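Local coordinates for Esterase/lipase-like protein (Caldicellulosiruptor lactoaceticus 6A, PDB 6A6O) that hydrolyses both acetyl esters and beta-1,4-xylosides, as a bifunctional enzyme whose fold is that of an alpha/beta hydrolase, at residues C56-P61 with S86-N91; G63-R68 with L90-Q95. All blocks are in the same frame, centred on the assembly; numbering follows the deposited sequence.

Contact 1 pairs two neighbouring parallel strands of the central sheet of an alpha/beta-hydrolase fold, and contact 2 joins the loop after strand 54-60 to the end of strand 86-91 and the loop that follows it; their centres are 14 Å apart. Leu-90 and Asn-91 belong to both. The two also touch directly: Pro-61 O of contact 1 lies 2.5 Å from Tyr-92 OH of contact 2, a probable hydrogen bond, and Pro-61 CG packs 3.8 Å from Arg-68 CB. Phe-60 and Tyr-92 each touch a GxSxG turn that is probably the nucleophile elbow. Contact 1 thus reaches the probable catalytic end of the sheet through Phe-60, and contact 2 through Tyr-92.

Contact 1: C56-P61 with S86-N91; sequences CIIVFP and SAFVLN
Cys-56 meets Phe-88 at the rim of its ring: SG lies 3.5 Å from CE1 of Phe-88 and 85° off the ring normal, a sulfur-aromatic contact made at the edge. The thiol stands anti to the backbone N (chi1 167°), beside its own carbonyl carbon. The bridge partner of Cys-56, Ser-86, turns its hydroxyl to the backbone N of Leu-48.

Ile-57 makes the first two hydrogen bonds of the parallel ladder, its N donating to Ser-86 O over 2.9 Å and its O accepting from Phe-88 N over 3.1 Å. Its side chain, like those of Val-59, Ala-87 and Val-89, points to the face of the sheet packed by helix 74-82, the connection of this beta-alpha-beta unit. Ile-58 returns to the face of Cys-56 and Phe-88, which helix 101-115 packs; its CG2 branch crosses Leu-90 with CB of that leucine 3.9 Å away. The backbone bonds of Ile-58 go instead to Gly-128 and Leu-130 of the next strand.

Val-59 repeats the pattern of Ile-57: its N bonds Phe-88 O at 2.7 Å, and its O receives a nearly straight bond, 175° at the hydrogen, from Leu-90 N at 2.9 Å. Phe-60 follows with its ring lying under the CD2 methyl of Leu-90, which sits 3.6 Å above the ring plane and offset toward the rim, a CH-pi contact; Ile-58 CG2 meets the same ring at its edge. At Pro-61 the strand has ended, and CD approaches Leu-90 O at 3.3 Å.

Four backbone bonds set the parallel register, while the side-chain contacts between the strands are made by methyls, rings and one thiol, so the joint would be expected to depend little on charge.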
# COMPACT_ATOMS: atom_id res chain seq x y z
N CYS A 56 -5.48 2.87 11.43
CA CYS A 56 -4.19 3.21 10.85
C CYS A 56 -4.17 2.85 9.37
O CYS A 56 -4.66 1.79 8.99
CB CYS A 56 -3.05 2.47 11.59
SG CYS A 56 -1.46 2.52 10.78
N ILE A 57 -3.60 3.73 8.55
CA ILE A 57 -3.34 3.44 7.14
C ILE A 57 -1.85 3.63 6.88
O ILE A 57 -1.29 4.68 7.21
CB ILE A 57 -4.16 4.34 6.20
CG1 ILE A 57 -5.66 3.98 6.27
CG2 ILE A 57 -3.62 4.24 4.78
CD1 ILE A 57 -6.01 2.67 5.53
N ILE A 58 -1.22 2.63 6.27
CA ILE A 58 0.15 2.78 5.78
C ILE A 58 0.08 3.14 4.31
O ILE A 58 -0.52 2.41 3.51
CB ILE A 58 0.97 1.49 5.99
CG1 ILE A 58 0.88 1.03 7.44
CG2 ILE A 58 2.42 1.72 5.56
CD1 ILE A 58 1.49 -0.37 7.66
N VAL A 59 0.71 4.25 3.95
CA VAL A 59 0.66 4.79 2.60
C VAL A 59 1.86 4.29 1.81
O VAL A 59 3.01 4.43 2.25
CB VAL A 59 0.63 6.33 2.62
CG1 VAL A 59 0.70 6.86 1.18
CG2 VAL A 59 -0.61 6.81 3.34
N PHE A 60 1.58 3.68 0.64
CA PHE A 60 2.61 3.20 -0.27
C PHE A 60 2.70 4.18 -1.44
O PHE A 60 1.86 4.11 -2.36
CB PHE A 60 2.29 1.79 -0.80
CG PHE A 60 2.27 0.69 0.22
CD1 PHE A 60 2.35 0.93 1.59
CD2 PHE A 60 2.17 -0.62 -0.21
CE1 PHE A 60 2.32 -0.11 2.49
CE2 PHE A 60 2.15 -1.68 0.69
CZ PHE A 60 2.22 -1.43 2.04
N PRO A 61 3.67 5.08 -1.49
CA PRO A 61 3.76 6.00 -2.62
C PRO A 61 4.13 5.27 -3.90
O PRO A 61 4.70 4.18 -3.88
CB PRO A 61 4.88 6.98 -2.20
CG PRO A 61 5.72 6.18 -1.26
CD PRO A 61 4.80 5.24 -0.54
N SER A 86 -4.58 7.46 12.02
CA SER A 86 -3.14 7.54 12.15
C SER A 86 -2.50 6.95 10.91
O SER A 86 -3.01 5.98 10.35
CB SER A 86 -2.66 6.79 13.39
OG SER A 86 -2.82 7.57 14.56
N ALA A 87 -1.37 7.51 10.49
CA ALA A 87 -0.83 7.12 9.19
C ALA A 87 0.68 6.97 9.27
O ALA A 87 1.34 7.49 10.17
CB ALA A 87 -1.19 8.14 8.10
N PHE A 88 1.20 6.23 8.29
CA PHE A 88 2.63 6.10 8.05
C PHE A 88 2.86 6.18 6.55
O PHE A 88 1.98 5.84 5.75
CB PHE A 88 3.23 4.75 8.51
CG PHE A 88 3.05 4.43 9.96
CD1 PHE A 88 1.83 3.97 10.44
CD2 PHE A 88 4.12 4.53 10.84
CE1 PHE A 88 1.67 3.64 11.78
CE2 PHE A 88 3.97 4.20 12.19
CZ PHE A 88 2.74 3.76 12.65
N VAL A 89 4.06 6.62 6.17
CA VAL A 89 4.58 6.46 4.81
C VAL A 89 5.55 5.28 4.81
O VAL A 89 6.50 5.26 5.61
CB VAL A 89 5.27 7.74 4.32
CG1 VAL A 89 6.05 7.47 3.01
CG2 VAL A 89 4.27 8.89 4.12
N LEU A 90 5.33 4.30 3.93
CA LEU A 90 6.29 3.21 3.77
C LEU A 90 7.31 3.60 2.70
O LEU A 90 6.96 3.73 1.51
CB LEU A 90 5.62 1.89 3.39
CG LEU A 90 6.65 0.80 3.07
CD1 LEU A 90 7.48 0.39 4.32
CD2 LEU A 90 5.94 -0.41 2.49
N ASN A 91 8.57 3.76 3.10
CA ASN A 91 9.65 4.00 2.16
C ASN A 91 10.31 2.66 1.89
O ASN A 91 11.28 2.27 2.53
CB ASN A 91 10.61 5.06 2.69
CG ASN A 91 10.05 6.45 2.54
OD1 ASN A 91 9.51 6.79 1.48
ND2 ASN A 91 10.17 7.26 3.59

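Contact 2: G63-R68 with L90-Q95; sequences GGYTHR and LNYRVQ
Arg-68 and Tyr-92 run past each other in opposite directions, locking the glycine-rich loop after strand 54-60 to the end of strand 86-91 and the loop beyond it in this alpha/beta-hydrolase fold. CD of Arg-68 stands 4.1 Å above the centre of the Tyr-92 ring, a CH-pi contact, whereas the guanidinium is turned 70° from the ring plane and does not stack on it. The bend at chi3 (-46°) swings the guanidinium toward Asn-91 and the backbone of Tyr-92. NE then bonds Asn-91 OD1 at 2.8 Å, approaching from outside the carbonyl plane, with the guanidinium and amide planes 64° apart; NH1 adds a weak bond to Tyr-92 O.

Tyr-65 crosses Tyr-92 at about a right angle, its CD1 4.1 Å from CE1 of Tyr-92. The Tyr-65 hydroxyl bonds His-137 ND1. Farther along, Val-94 presses CB to 3.5 Å from Tyr-65 O, and its CG2 lies near Thr-66 O. That Tyr-65 carbonyl also accepts from Gln-95 N at 2.9 Å. Thr-66 and Gln-95 lie side by side at the exposed margin, with Thr-66 CG2 against the amide OE1 of Gln-95.

The Tyr-92 hydroxyl is also hydrogen-bonded to Pro-61 O. One water bridges the two segments by accepting from Tyr-65 N and donating to both His-67 O and Tyr-92 OH, the last at 2.8 Å.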
# COMPACT_ATOMS: atom_id res chain seq x y z
N GLY A 63 5.82 5.64 -8.07
CA GLY A 63 7.15 5.95 -8.59
C GLY A 63 7.79 4.86 -9.43
O GLY A 63 9.02 4.83 -9.58
N GLY A 64 6.98 3.96 -9.99
CA GLY A 64 7.47 2.99 -10.96
C GLY A 64 8.54 2.04 -10.47
O GLY A 64 9.25 1.46 -11.29
N TYR A 65 8.66 1.86 -9.16
CA TYR A 65 9.71 1.06 -8.53
C TYR A 65 11.11 1.60 -8.81
O TYR A 65 12.09 0.86 -8.74
CB TYR A 65 9.61 -0.42 -8.95
CG TYR A 65 8.43 -1.14 -8.32
CD1 TYR A 65 8.36 -1.32 -6.94
CD2 TYR A 65 7.39 -1.63 -9.11
CE1 TYR A 65 7.28 -1.99 -6.37
CE2 TYR A 65 6.31 -2.28 -8.55
CZ TYR A 65 6.26 -2.47 -7.19
OH TYR A 65 5.17 -3.14 -6.62
N THR A 66 11.22 2.89 -9.15
CA THR A 66 12.52 3.54 -9.26
C THR A 66 12.71 4.66 -8.26
O THR A 66 13.85 5.09 -8.04
CB THR A 66 12.74 4.10 -10.68
OG1 THR A 66 11.75 5.09 -10.97
CG2 THR A 66 12.66 3.00 -11.72
N HIS A 67 11.64 5.16 -7.67
CA HIS A 67 11.70 6.22 -6.68
C HIS A 67 10.37 6.20 -5.94
O HIS A 67 9.51 5.35 -6.22
CB HIS A 67 11.96 7.59 -7.33
CG HIS A 67 10.88 8.00 -8.29
ND1 HIS A 67 10.70 7.40 -9.51
CD2 HIS A 67 9.91 8.94 -8.18
CE1 HIS A 67 9.67 7.95 -10.12
NE2 HIS A 67 9.17 8.89 -9.34
N ARG A 68 10.20 7.12 -5.00
CA ARG A 68 8.95 7.21 -4.26
C ARG A 68 8.47 8.65 -4.30
O ARG A 68 9.18 9.56 -3.85
CB ARG A 68 9.13 6.70 -2.83
CG ARG A 68 9.38 5.18 -2.78
CD ARG A 68 9.73 4.69 -1.39
NE ARG A 68 10.73 5.58 -0.79
CZ ARG A 68 12.04 5.43 -0.94
NH1 ARG A 68 12.53 4.41 -1.63
NH2 ARG A 68 12.87 6.30 -0.38
N LEU A 90 5.33 4.30 3.93
CA LEU A 90 6.29 3.21 3.77
C LEU A 90 7.31 3.60 2.70
O LEU A 90 6.96 3.73 1.51
CB LEU A 90 5.62 1.89 3.39
CG LEU A 90 6.65 0.80 3.07
CD1 LEU A 90 7.48 0.39 4.32
CD2 LEU A 90 5.94 -0.41 2.49
N ASN A 91 8.57 3.76 3.10
CA ASN A 91 9.65 4.00 2.16
C ASN A 91 10.31 2.66 1.89
O ASN A 91 11.28 2.27 2.53
CB ASN A 91 10.61 5.06 2.69
CG ASN A 91 10.05 6.45 2.54
OD1 ASN A 91 9.51 6.79 1.48
ND2 ASN A 91 10.17 7.26 3.59
N TYR A 92 9.74 1.94 0.93
CA TYR A 92 10.20 0.62 0.53
C TYR A 92 11.33 0.73 -0.48
O TYR A 92 11.53 1.76 -1.14
CB TYR A 92 9.03 -0.16 -0.07
CG TYR A 92 8.35 0.55 -1.23
CD1 TYR A 92 8.77 0.36 -2.55
CD2 TYR A 92 7.25 1.38 -1.01
CE1 TYR A 92 8.13 0.99 -3.62
CE2 TYR A 92 6.60 2.01 -2.08
CZ TYR A 92 7.06 1.82 -3.38
OH TYR A 92 6.44 2.45 -4.45
N ARG A 93 12.06 -0.37 -0.63
CA ARG A 93 13.20 -0.39 -1.54
C ARG A 93 12.76 -0.30 -2.99
O ARG A 93 11.70 -0.81 -3.38
CB ARG A 93 14.01 -1.67 -1.33
CG ARG A 93 14.99 -1.57 -0.16
CD ARG A 93 15.66 -2.89 0.12
NE ARG A 93 14.80 -3.81 0.86
CZ ARG A 93 15.15 -5.05 1.19
NH1 ARG A 93 16.35 -5.51 0.84
NH2 ARG A 93 14.32 -5.82 1.87
N VAL A 94 13.60 0.35 -3.80
CA VAL A 94 13.37 0.53 -5.23
C VAL A 94 14.65 0.19 -5.98
O VAL A 94 15.65 -0.21 -5.39
CB VAL A 94 12.90 1.97 -5.56
CG1 VAL A 94 11.53 2.23 -4.95
CG2 VAL A 94 13.92 3.01 -5.07
N GLN A 95 14.61 0.37 -7.30
CA GLN A 95 15.74 0.10 -8.18
C GLN A 95 17.01 0.72 -7.60
O GLN A 95 16.99 1.87 -7.17
CB GLN A 95 15.45 0.69 -9.56
CG GLN A 95 16.35 0.21 -10.69
CD GLN A 95 15.92 0.76 -12.03
OE1 GLN A 95 15.99 1.97 -12.27
NE2 GLN A 95 15.45 -0.12 -12.91
O HOH W 1 7.91 3.16 -6.70
O HOH W 2 11.50 8.97 -0.04